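Putative peptidyl-arginine deiminase family protein (Campylobacter jejuni subsp. jejuni serotype O:2, PDB 6B10) probably acts as an agmatine deiminase, hydrolysing agmatine to N-carbamoylputrescine and ammonia on the route to putrescine. Local coordinates at residues A[13-17]-A[213-217]; A[147-152]-A[208-214]. All coordinates share one frame; numbering follows the deposited sequence.

Contacts 1 and 2 lie with their centres about 10 Å apart and share Arg213 and Phe214 of strand 212-216. Arg213 ties them together, bound to Glu15 in contact 1 and to Asp150 in contact 2. Asn152 adds another link: its ND2 lies 3.2 Å from Lys217 O, a probable hydrogen bond, and its O packs 3.4 Å from Trp16 CZ2. The imidazole of His322 hydrogen-bonds to Glu15 of contact 1 and to Asp209 of contact 2. The centre of contact 2 is about 8 Å from that of the chain, toward its middle; enzymes of this fold hold their active site near the propeller axis.

Contact 1 of 2, residues A[13-17]-A[213-217]; sequences IPEWS and RFIDK
The CA atoms nearest each other across the segments are those of Trp16 and Ile215, 7.7 Å apart, where the type I turn Pro14 to Ser17 faces the corner that the chain turns at Ile215. The indole of Trp16 reaches across. Its CG sits between the backbone N and the carbonyl carbon (chi1 61°), which lays one ring face against the backbone of the other segment. Asp216 CA stands over that face, 3.7 Å from the centroid of the six-membered ring of Trp16, in a CH-pi contact, and Ile215 O lies above the same face, both atoms displaced toward the rim. The carbonyl of Phe214 meets the indole at its edge, in plane, with Phe214 O 3.6 Å from Trp16 CZ3. On the opposite face, Pro14 CB sits 3.5 Å above the plane of the Trp16 ring, over its centre, so the indole is clamped between its own turn and residues 215-216. In the five-bladed alpha/beta propeller of the guanidino-modifying enzymes, this ties a loop near the N-terminus to a distant strand. A separate salt bridge has Arg213 NH2 donating to Glu15 OE2 (2.9 Å, 131° at the hydrogen). The bond is bent: OE2 lies in plane at the guanidinium edge, but the donor approaches from above the carboxylate plane, the planes being 59° apart. Glu15 also bonds His322 and the Phe275 amide, while Arg213 pairs with Asp150.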
loop_
_atom_site.group_PDB
_atom_site.type_symbol
_atom_site.label_atom_id
_atom_site.label_comp_id
_atom_site.label_asym_id
_atom_site.label_seq_id
_atom_site.Cartn_x
_atom_site.Cartn_y
_atom_site.Cartn_z
ATOM N N ILE A 13 8.783 8.874 -4.091
ATOM C CA ILE A 13 8.160 8.375 -5.316
ATOM C C ILE A 13 6.682 8.107 -5.082
ATOM O O ILE A 13 6.332 7.328 -4.195
ATOM C CB ILE A 13 8.828 7.070 -5.798
ATOM C CG1 ILE A 13 10.336 7.272 -5.998
ATOM C CG2 ILE A 13 8.209 6.599 -7.106
ATOM C CD1 ILE A 13 11.101 5.986 -6.237
ATOM N N PRO A 14 5.805 8.748 -5.877
ATOM C CA PRO A 14 4.392 8.418 -5.802
ATOM C C PRO A 14 4.110 7.085 -6.483
ATOM O O PRO A 14 4.848 6.675 -7.388
ATOM C CB PRO A 14 3.727 9.560 -6.566
ATOM C CG PRO A 14 4.738 9.963 -7.577
ATOM C CD PRO A 14 6.088 9.715 -6.950
ATOM N N GLU A 15 3.026 6.431 -6.074
ATOM C CA GLU A 15 2.731 5.076 -6.534
ATOM C C GLU A 15 2.448 4.986 -8.035
ATOM O O GLU A 15 2.636 3.929 -8.647
ATOM C CB GLU A 15 1.558 4.506 -5.749
ATOM C CG GLU A 15 1.502 2.994 -5.745
ATOM C CD GLU A 15 0.648 2.490 -4.606
ATOM O OE1 GLU A 15 1.159 2.458 -3.467
ATOM O OE2 GLU A 15 -0.539 2.175 -4.850
ATOM N N TRP A 16 2.011 6.088 -8.631
ATOM C CA TRP A 16 1.709 6.099 -10.063
ATOM C C TRP A 16 2.929 6.237 -10.991
ATOM O O TRP A 16 2.778 6.190 -12.208
ATOM C CB TRP A 16 0.661 7.168 -10.389
ATOM C CG TRP A 16 1.071 8.566 -10.063
ATOM C CD1 TRP A 16 1.847 9.390 -10.822
ATOM C CD2 TRP A 16 0.707 9.310 -8.898
ATOM N NE1 TRP A 16 1.994 10.602 -10.196
ATOM C CE2 TRP A 16 1.300 10.580 -9.013
ATOM C CE3 TRP A 16 -0.061 9.021 -7.761
ATOM C CZ2 TRP A 16 1.153 11.565 -8.034
ATOM C CZ3 TRP A 16 -0.213 9.996 -6.797
ATOM C CH2 TRP A 16 0.391 11.253 -6.936
ATOM N N SER A 17 4.127 6.402 -10.433
ATOM C CA SER A 17 5.352 6.364 -11.241
ATOM C C SER A 17 5.555 4.958 -11.809
ATOM O O SER A 17 5.057 3.966 -11.246
ATOM C CB SER A 17 6.578 6.756 -10.420
ATOM O OG SER A 17 6.452 8.065 -9.919
ATOM N N ARG A 213 -5.404 8.805 0.318
ATOM C CA ARG A 213 -4.364 8.505 -0.651
ATOM C C ARG A 213 -4.294 9.612 -1.695
ATOM O O ARG A 213 -5.332 10.063 -2.172
ATOM C CB ARG A 213 -4.696 7.216 -1.421
ATOM C CG ARG A 213 -4.954 5.956 -0.606
ATOM C CD ARG A 213 -3.682 5.334 -0.051
ATOM N NE ARG A 213 -2.736 4.993 -1.104
ATOM C CZ ARG A 213 -2.784 3.898 -1.865
ATOM N NH1 ARG A 213 -3.741 2.990 -1.722
ATOM N NH2 ARG A 213 -1.869 3.721 -2.803
ATOM N N PHE A 214 -3.091 10.030 -2.073
ATOM C CA PHE A 214 -2.936 10.827 -3.280
ATOM C C PHE A 214 -3.210 9.962 -4.504
ATOM O O PHE A 214 -2.745 8.816 -4.586
ATOM C CB PHE A 214 -1.523 11.401 -3.401
ATOM C CG PHE A 214 -1.225 12.486 -2.415
ATOM C CD1 PHE A 214 -1.739 13.761 -2.600
ATOM C CD2 PHE A 214 -0.433 12.238 -1.303
ATOM C CE1 PHE A 214 -1.470 14.770 -1.689
ATOM C CE2 PHE A 214 -0.156 13.242 -0.391
ATOM C CZ PHE A 214 -0.678 14.509 -0.587
ATOM N N ILE A 215 -3.948 10.525 -5.456
ATOM C CA ILE A 215 -4.163 9.877 -6.750
ATOM C C ILE A 215 -3.506 10.644 -7.899
ATOM O O ILE A 215 -3.293 10.088 -8.976
ATOM C CB ILE A 215 -5.659 9.652 -7.036
ATOM C CG1 ILE A 215 -6.430 10.972 -7.096
ATOM C CG2 ILE A 215 -6.244 8.739 -5.977
ATOM C CD1 ILE A 215 -7.885 10.802 -7.464
ATOM N N ASP A 216 -3.230 11.929 -7.681
ATOM C CA ASP A 216 -2.260 12.665 -8.487
ATOM C C ASP A 216 -1.617 13.721 -7.591
ATOM O O ASP A 216 -1.920 13.771 -6.395
ATOM C CB ASP A 216 -2.886 13.230 -9.780
ATOM C CG ASP A 216 -3.960 14.292 -9.535
ATOM O OD1 ASP A 216 -3.874 15.091 -8.582
ATOM O OD2 ASP A 216 -4.898 14.340 -10.341
ATOM N N LYS A 217 -0.712 14.531 -8.136
ATOM C CA LYS A 217 0.040 15.482 -7.315
ATOM C C LYS A 217 -0.852 16.516 -6.625
ATOM O O LYS A 217 -0.445 17.092 -5.624
ATOM C CB LYS A 217 1.108 16.210 -8.140
ATOM C CG LYS A 217 0.565 17.251 -9.113
ATOM C CD LYS A 217 1.686 17.814 -9.974
ATOM C CE LYS A 217 1.212 19.000 -10.789
ATOM N NZ LYS A 217 2.258 19.462 -11.744
#

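Contact 2 of 2, residues A[147-152]-A[208-214]; sequences GSIDFN and IDTLARF
Asp150 turns its carboxylate across to strand 212-214, and its two oxygens take different partners. With CG anti to the backbone N (chi1 -167°), OD2 accepts a nearly straight bond from Phe214 N at 2.7 Å, on its syn side but tilted out of the carboxylate plane. OD1 forms a salt bridge with Arg213 NE, also at 2.7 Å; NE comes from above the carboxylate plane while OD1 lies close to the guanidinium plane, and the planes are 78° apart. The carboxylate is 15° from the plane of the Phe214 ring, but Asp150 OD2 approaches Phe214 CD2 obliquely (3.3 Å) and does not stack. A water donates to both Asp150 OD1 and Phe214 O. Asn152 CB lies over one face of the Phe214 ring, 3.4 Å from its centroid, in a CH-pi contact close to the normal. At the other end, Asp209 N donates to Gly147 O (3.2 Å), and Ile208 CG2 packs 3.5 Å from Ser148 C. Strands 149-151 and 212-214 belong to different sheets and share no backbone hydrogen bond; the Asp150 side chain spans the gap. Strand 149-151 pairs with 156-160, whose Leu158 touches Ala212 and Phe214; strand 212-216 pairs with 219-224, and Leu211 packs on helix 233-244.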
loop_
_atom_site.group_PDB
_atom_site.type_symbol
_atom_site.label_atom_id
_atom_site.label_comp_id
_atom_site.label_asym_id
_atom_site.label_seq_id
_atom_site.Cartn_x
_atom_site.Cartn_y
_atom_site.Cartn_z
ATOM N N GLY A 147 2.346 0.862 4.529
ATOM C CA GLY A 147 0.962 1.330 4.581
ATOM C C GLY A 147 0.708 2.542 5.464
ATOM O O GLY A 147 -0.385 3.102 5.437
ATOM N N SER A 148 1.701 2.971 6.243
ATOM C CA SER A 148 1.516 4.122 7.123
ATOM C C SER A 148 1.881 5.472 6.481
ATOM O O SER A 148 1.675 6.515 7.101
ATOM C CB SER A 148 2.294 3.919 8.426
ATOM O OG SER A 148 3.666 4.172 8.223
ATOM N N ILE A 149 2.388 5.453 5.244
ATOM C CA ILE A 149 2.791 6.678 4.536
ATOM C C ILE A 149 2.283 6.685 3.090
ATOM O O ILE A 149 2.091 5.631 2.497
ATOM C CB ILE A 149 4.330 6.857 4.531
ATOM C CG1 ILE A 149 5.022 5.582 4.030
ATOM C CG2 ILE A 149 4.814 7.217 5.930
ATOM C CD1 ILE A 149 6.519 5.703 3.843
ATOM N N ASP A 150 2.074 7.882 2.542
ATOM C CA ASP A 150 1.576 8.055 1.175
ATOM C C ASP A 150 2.173 9.350 0.586
ATOM O O ASP A 150 2.147 10.391 1.240
ATOM C CB ASP A 150 0.045 8.111 1.211
ATOM C CG ASP A 150 -0.587 7.970 -0.154
ATOM O OD1 ASP A 150 -0.775 6.829 -0.614
ATOM O OD2 ASP A 150 -0.929 9.006 -0.761
ATOM N N PHE A 151 2.711 9.283 -0.632
ATOM C CA PHE A 151 3.440 10.412 -1.236
ATOM C C PHE A 151 2.752 10.973 -2.475
ATOM O O PHE A 151 2.152 10.226 -3.248
ATOM C CB PHE A 151 4.833 9.973 -1.646
ATOM C CG PHE A 151 5.669 9.471 -0.514
ATOM C CD1 PHE A 151 6.280 10.358 0.352
ATOM C CD2 PHE A 151 5.850 8.111 -0.319
ATOM C CE1 PHE A 151 7.060 9.905 1.391
ATOM C CE2 PHE A 151 6.625 7.648 0.727
ATOM C CZ PHE A 151 7.235 8.549 1.581
ATOM N N ASN A 152 2.861 12.282 -2.678
ATOM C CA ASN A 152 2.333 12.900 -3.885
ATOM C C ASN A 152 3.407 13.109 -4.945
ATOM O O ASN A 152 3.098 13.517 -6.056
ATOM C CB ASN A 152 1.582 14.207 -3.568
ATOM C CG ASN A 152 2.499 15.407 -3.388
ATOM O OD1 ASN A 152 3.672 15.277 -3.030
ATOM N ND2 ASN A 152 1.951 16.595 -3.626
ATOM N N ILE A 208 -2.605 4.882 7.110
ATOM C CA ILE A 208 -3.133 5.936 6.262
ATOM C C ILE A 208 -3.718 5.382 4.958
ATOM O O ILE A 208 -4.649 5.977 4.403
ATOM C CB ILE A 208 -2.057 7.007 5.946
ATOM C CG1 ILE A 208 -2.707 8.327 5.503
ATOM C CG2 ILE A 208 -1.075 6.526 4.889
ATOM C CD1 ILE A 208 -3.405 9.064 6.627
ATOM N N ASP A 209 -3.210 4.237 4.482
ATOM C CA ASP A 209 -3.725 3.657 3.242
ATOM C C ASP A 209 -5.104 2.990 3.387
ATOM O O ASP A 209 -5.607 2.421 2.424
ATOM C CB ASP A 209 -2.697 2.721 2.579
ATOM C CG ASP A 209 -2.530 1.381 3.306
ATOM O OD1 ASP A 209 -3.003 1.234 4.449
ATOM O OD2 ASP A 209 -1.923 0.467 2.716
ATOM N N THR A 210 -5.715 3.066 4.576
ATOM C CA THR A 210 -7.119 2.689 4.741
ATOM C C THR A 210 -8.028 3.919 4.735
ATOM O O THR A 210 -9.244 3.783 4.680
ATOM C CB THR A 210 -7.374 1.911 6.049
ATOM O OG1 THR A 210 -7.135 2.764 7.167
ATOM C CG2 THR A 210 -6.468 0.684 6.152
ATOM N N LEU A 211 -7.438 5.107 4.777
ATOM C CA LEU A 211 -8.185 6.344 4.971
ATOM C C LEU A 211 -8.080 7.338 3.826
ATOM O O LEU A 211 -9.093 7.898 3.406
ATOM C CB LEU A 211 -7.699 7.039 6.242
ATOM C CG LEU A 211 -8.048 6.363 7.564
ATOM C CD1 LEU A 211 -7.359 7.095 8.698
ATOM C CD2 LEU A 211 -9.554 6.347 7.767
ATOM N N ALA A 212 -6.858 7.585 3.354
ATOM C CA ALA A 212 -6.607 8.676 2.407
ATOM C C ALA A 212 -5.353 8.427 1.593
ATOM O O ALA A 212 -4.360 7.936 2.124
ATOM C CB ALA A 212 -6.488 10.002 3.149
ATOM N N ARG A 213 -5.404 8.805 0.318
ATOM C CA ARG A 213 -4.364 8.505 -0.651
ATOM C C ARG A 213 -4.294 9.612 -1.695
ATOM O O ARG A 213 -5.332 10.063 -2.172
ATOM C CB ARG A 213 -4.696 7.216 -1.421
ATOM C CG ARG A 213 -4.954 5.956 -0.606
ATOM C CD ARG A 213 -3.682 5.334 -0.051
ATOM N NE ARG A 213 -2.736 4.993 -1.104
ATOM C CZ ARG A 213 -2.784 3.898 -1.865
ATOM N NH1 ARG A 213 -3.741 2.990 -1.722
ATOM N NH2 ARG A 213 -1.869 3.721 -2.803
ATOM N N PHE A 214 -3.091 10.030 -2.073
ATOM C CA PHE A 214 -2.936 10.827 -3.280
ATOM C C PHE A 214 -3.210 9.962 -4.504
ATOM O O PHE A 214 -2.745 8.816 -4.586
ATOM C CB PHE A 214 -1.523 11.401 -3.401
ATOM C CG PHE A 214 -1.225 12.486 -2.415
ATOM C CD1 PHE A 214 -1.739 13.761 -2.600
ATOM C CD2 PHE A 214 -0.433 12.238 -1.303
ATOM C CE1 PHE A 214 -1.470 14.770 -1.689
ATOM C CE2 PHE A 214 -0.156 13.242 -0.391
ATOM C CZ PHE A 214 -0.678 14.509 -0.587
HETATM O O HOH W 1 -0.385 5.993 8.869
HETATM O O HOH W 2 -1.106 6.937 -3.438
#